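Paenibacillus xanthan lyase (Paenibacillus, PDB 6F2P) cleaves the polysaccharide xanthan by a lyase reaction and carries a family 8 polysaccharide lyase core. Local coordinates at residues E284-D292 and W580-D591. Numbering follows the deposited sequence.
Sequences EISRHGLQD and WSSLNSSASWKD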
loop_
_atom_site.group_PDB
_atom_site.type_symbol
_atom_site.label_atom_id
_atom_site.label_comp_id
_atom_site.label_asym_id
_atom_site.label_seq_id
_atom_site.Cartn_x
_atom_site.Cartn_y
_atom_site.Cartn_z
ATOM N N GLU A 284 -13.587 16.625 -1.748
ATOM C CA GLU A 284 -14.090 17.371 -2.894
ATOM C C GLU A 284 -15.207 16.692 -3.669
ATOM O O GLU A 284 -15.768 17.282 -4.592
ATOM C CB GLU A 284 -12.944 17.755 -3.812
ATOM C CG GLU A 284 -11.906 18.558 -3.073
ATOM C CD GLU A 284 -10.925 19.197 -4.006
ATOM O OE1 GLU A 284 -11.188 19.157 -5.230
ATOM O OE2 GLU A 284 -9.902 19.739 -3.520
ATOM N N ILE A 285 -15.559 15.471 -3.280
ATOM C CA ILE A 285 -16.653 14.776 -3.945
ATOM C C ILE A 285 -17.957 15.459 -3.589
ATOM O O ILE A 285 -18.975 15.229 -4.239
ATOM C CB ILE A 285 -16.734 13.282 -3.567
ATOM C CG1 ILE A 285 -16.925 13.106 -2.055
ATOM C CG2 ILE A 285 -15.498 12.543 -4.050
ATOM C CD1 ILE A 285 -17.287 11.678 -1.642
ATOM N N SER A 286 -17.913 16.308 -2.561
ATOM C CA SER A 286 -19.093 17.046 -2.110
ATOM C C SER A 286 -19.250 18.424 -2.741
ATOM O O SER A 286 -20.073 19.205 -2.292
ATOM C CB SER A 286 -19.093 17.198 -0.589
ATOM O OG SER A 286 -18.070 18.078 -0.164
ATOM N N ARG A 287 -18.472 18.732 -3.773
ATOM C CA ARG A 287 -18.603 20.024 -4.455
ATOM C C ARG A 287 -19.378 19.877 -5.757
ATOM O O ARG A 287 -18.913 19.224 -6.695
ATOM C CB ARG A 287 -17.228 20.661 -4.698
ATOM C CG ARG A 287 -16.563 21.081 -3.411
ATOM C CD ARG A 287 -15.127 21.516 -3.590
ATOM N NE ARG A 287 -14.541 21.825 -2.286
ATOM C CZ ARG A 287 -13.237 21.935 -2.045
ATOM N NH1 ARG A 287 -12.358 21.769 -3.025
ATOM N NH2 ARG A 287 -12.812 22.209 -0.817
ATOM N N HIS A 288 -20.561 20.484 -5.813
ATOM C CA HIS A 288 -21.446 20.307 -6.963
ATOM C C HIS A 288 -20.837 20.817 -8.255
ATOM O O HIS A 288 -21.087 20.269 -9.323
ATOM C CB HIS A 288 -22.806 20.962 -6.728
ATOM C CG HIS A 288 -22.761 22.456 -6.643
ATOM N ND1 HIS A 288 -22.998 23.269 -7.730
ATOM C CD2 HIS A 288 -22.523 23.281 -5.595
ATOM C CE1 HIS A 288 -22.897 24.533 -7.357
ATOM N NE2 HIS A 288 -22.607 24.568 -6.069
ATOM N N GLY A 289 -20.031 21.868 -8.154
ATOM C CA GLY A 289 -19.420 22.459 -9.329
ATOM C C GLY A 289 -18.128 21.755 -9.692
ATOM O O GLY A 289 -17.443 22.132 -10.643
ATOM N N LEU A 290 -17.792 20.722 -8.931
ATOM C CA LEU A 290 -16.519 20.054 -9.118
ATOM C C LEU A 290 -16.683 18.542 -9.090
ATOM O O LEU A 290 -15.929 17.830 -8.425
ATOM C CB LEU A 290 -15.540 20.509 -8.045
ATOM C CG LEU A 290 -14.055 20.419 -8.371
ATOM C CD1 LEU A 290 -13.757 21.036 -9.735
ATOM C CD2 LEU A 290 -13.283 21.117 -7.265
ATOM N N GLN A 291 -17.677 18.059 -9.826
ATOM C CA GLN A 291 -17.881 16.627 -9.985
ATOM C C GLN A 291 -16.783 16.026 -10.868
ATOM O O GLN A 291 -16.041 16.759 -11.526
ATOM C CB GLN A 291 -19.282 16.362 -10.533
ATOM C CG GLN A 291 -20.359 16.844 -9.573
ATOM C CD GLN A 291 -21.769 16.694 -10.111
ATOM O OE1 GLN A 291 -22.311 15.590 -10.182
ATOM N NE2 GLN A 291 -22.377 17.813 -10.481
ATOM N N ASP A 292 -16.686 14.700 -10.882
ATOM C CA ASP A 292 -15.528 14.010 -11.465
ATOM C C ASP A 292 -15.110 14.459 -12.874
ATOM O O ASP A 292 -13.908 14.607 -13.152
ATOM C CB ASP A 292 -15.675 12.477 -11.371
ATOM C CG ASP A 292 -16.813 11.929 -12.219
ATOM O OD1 ASP A 292 -17.648 12.721 -12.708
ATOM O OD2 ASP A 292 -16.865 10.688 -12.388
ATOM N N TRP A 580 -27.163 19.208 -2.850
ATOM C CA TRP A 580 -25.758 19.218 -2.462
ATOM C C TRP A 580 -25.514 19.758 -1.062
ATOM O O TRP A 580 -24.461 19.506 -0.475
ATOM C CB TRP A 580 -24.950 20.005 -3.487
ATOM C CG TRP A 580 -24.823 19.248 -4.743
ATOM C CD1 TRP A 580 -25.659 19.293 -5.815
ATOM C CD2 TRP A 580 -23.813 18.285 -5.054
ATOM N NE1 TRP A 580 -25.223 18.427 -6.786
ATOM C CE2 TRP A 580 -24.092 17.794 -6.340
ATOM C CE3 TRP A 580 -22.691 17.801 -4.373
ATOM C CZ2 TRP A 580 -23.287 16.846 -6.959
ATOM C CZ3 TRP A 580 -21.905 16.861 -4.986
ATOM C CH2 TRP A 580 -22.203 16.391 -6.265
ATOM N N SER A 581 -26.489 20.498 -0.538
ATOM C CA SER A 581 -26.379 21.118 0.778
ATOM C C SER A 581 -26.153 20.088 1.867
ATOM O O SER A 581 -25.461 20.356 2.850
ATOM C CB SER A 581 -27.630 21.929 1.084
ATOM O OG SER A 581 -27.574 23.172 0.413
ATOM N N SER A 582 -26.749 18.914 1.679
ATOM C CA SER A 582 -26.568 17.792 2.590
ATOM C C SER A 582 -25.108 17.337 2.623
ATOM O O SER A 582 -24.600 16.921 3.666
ATOM C CB SER A 582 -27.454 16.627 2.165
ATOM O OG SER A 582 -28.814 17.009 2.148
ATOM N N LEU A 583 -24.429 17.425 1.485
ATOM C CA LEU A 583 -23.040 16.987 1.426
ATOM C C LEU A 583 -22.094 18.116 1.785
ATOM O O LEU A 583 -21.041 17.887 2.403
ATOM C CB LEU A 583 -22.683 16.448 0.041
ATOM C CG LEU A 583 -23.298 15.116 -0.377
ATOM C CD1 LEU A 583 -24.721 15.308 -0.917
ATOM C CD2 LEU A 583 -22.408 14.441 -1.406
ATOM N N ASN A 584 -22.475 19.333 1.400
ATOM C CA ASN A 584 -21.606 20.493 1.565
ATOM C C ASN A 584 -22.394 21.741 1.903
ATOM O O ASN A 584 -23.159 22.236 1.081
ATOM C CB ASN A 584 -20.790 20.733 0.289
ATOM C CG ASN A 584 -19.557 21.554 0.545
ATOM O OD1 ASN A 584 -19.576 22.480 1.352
ATOM N ND2 ASN A 584 -18.471 21.218 -0.126
ATOM N N SER A 585 -22.202 22.253 3.109
ATOM C CA SER A 585 -22.928 23.441 3.528
ATOM C C SER A 585 -21.965 24.549 3.916
ATOM O O SER A 585 -22.324 25.470 4.643
ATOM C CB SER A 585 -23.887 23.125 4.677
ATOM O OG SER A 585 -23.210 22.541 5.776
ATOM N N SER A 586 -20.730 24.445 3.430
ATOM C CA SER A 586 -19.767 25.530 3.574
ATOM C C SER A 586 -20.269 26.734 2.789
ATOM O O SER A 586 -21.105 26.595 1.882
ATOM C CB SER A 586 -18.386 25.116 3.060
ATOM O OG SER A 586 -18.358 25.090 1.641
ATOM N N ALA A 587 -19.749 27.908 3.139
ATOM C CA ALA A 587 -20.198 29.170 2.552
ATOM C C ALA A 587 -19.990 29.204 1.039
ATOM O O ALA A 587 -20.833 29.705 0.292
ATOM C CB ALA A 587 -19.491 30.339 3.215
ATOM N N SER A 588 -18.865 28.657 0.590
ATOM C CA SER A 588 -18.529 28.683 -0.824
ATOM C C SER A 588 -19.380 27.731 -1.641
ATOM O O SER A 588 -19.637 27.980 -2.812
ATOM C CB SER A 588 -17.053 28.338 -1.031
ATOM O OG SER A 588 -16.220 29.252 -0.347
ATOM N N TRP A 589 -19.821 26.636 -1.042
ATOM C CA TRP A 589 -20.398 25.577 -1.861
ATOM C C TRP A 589 -21.851 25.237 -1.572
ATOM O O TRP A 589 -22.448 24.437 -2.298
ATOM C CB TRP A 589 -19.536 24.320 -1.783
ATOM C CG TRP A 589 -18.237 24.420 -2.542
ATOM C CD1 TRP A 589 -16.989 24.637 -2.014
ATOM C CD2 TRP A 589 -18.059 24.304 -3.964
ATOM N NE1 TRP A 589 -16.046 24.654 -3.020
ATOM C CE2 TRP A 589 -16.673 24.455 -4.225
ATOM C CE3 TRP A 589 -18.937 24.091 -5.042
ATOM C CZ2 TRP A 589 -16.140 24.397 -5.519
ATOM C CZ3 TRP A 589 -18.416 24.037 -6.327
ATOM C CH2 TRP A 589 -17.025 24.190 -6.555
ATOM N N LYS A 590 -22.411 25.836 -0.524
ATOM C CA LYS A 590 -23.803 25.591 -0.172
ATOM C C LYS A 590 -24.705 25.833 -1.380
ATOM O O LYS A 590 -24.608 26.874 -2.031
ATOM C CB LYS A 590 -24.221 26.481 0.993
ATOM C CG LYS A 590 -25.524 26.074 1.655
ATOM C CD LYS A 590 -26.068 27.205 2.527
ATOM C CE LYS A 590 -26.117 28.514 1.744
ATOM N NZ LYS A 590 -27.353 29.302 2.028
ATOM N N ASP A 591 -25.549 24.846 -1.680
ATOM C CA ASP A 591 -26.446 24.861 -2.839
ATOM C C ASP A 591 -27.642 23.969 -2.536
ATOM O O ASP A 591 -27.513 22.747 -2.449
ATOM C CB ASP A 591 -25.724 24.363 -4.097
ATOM C CG ASP A 591 -26.632 24.317 -5.341
ATOM O OD1 ASP A 591 -27.875 24.184 -5.233
ATOM O OD2 ASP A 591 -26.083 24.403 -6.459
HETATM O O HOH W 1 -21.676 21.287 -3.383
HETATM O O HOH W 2 -22.394 26.741 -4.298
#
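Ser-286 and Leu-583 bring the two backbones closest, 5.3 Å between their CA atoms, where the turn leading into helix 292-307 meets the loop joining strands 566-578 and 595-607. This is an interface between the alpha-helical and super-sandwich parts of a family 8 polysaccharide lyase, and an aromatic cluster of His-288, Trp-580 and Trp-589 dominates it. The Ser-286 carbonyl receives a weak hydrogen bond from Asn-584 ND2, 3.4 Å from Ser-286 O; that amide nitrogen also bonds Glu-400.

Arg-287 CG sits over the face of Trp-589, 3.5 Å from the centroid of its five-membered ring and almost on the normal. The arginine chain runs extended from CG to NE (chi2 171°), carrying CD along the indole face. Guanidinium and indole planes are 8° apart. Arg-287 NE pairs with Glu-400, while NH1 makes a salt bridge with Glu-284. An edge of the same indole points at the face of His-288, offset, with planes at 83°. Replacing Trp-589 with an alanine would probably leave the arginine methylenes and one imidazole face without their aromatic cover.

On the far side of the imidazole, Asp-591 OD2 rides over the ring centre, 3.3 Å from CE1 of His-288, the carboxylate plane roughly perpendicular to the ring; Asp-591 OD1 accepts a hydrogen bond from Thr-593 N. The CB of His-288 rests over the face of Trp-580, whose NE1 bonds His-425. One water accepts from His-288 N and donates to Ser-286 O; the second lies at the imidazole edge, its oxygen 2.8 Å from His-288 NE2.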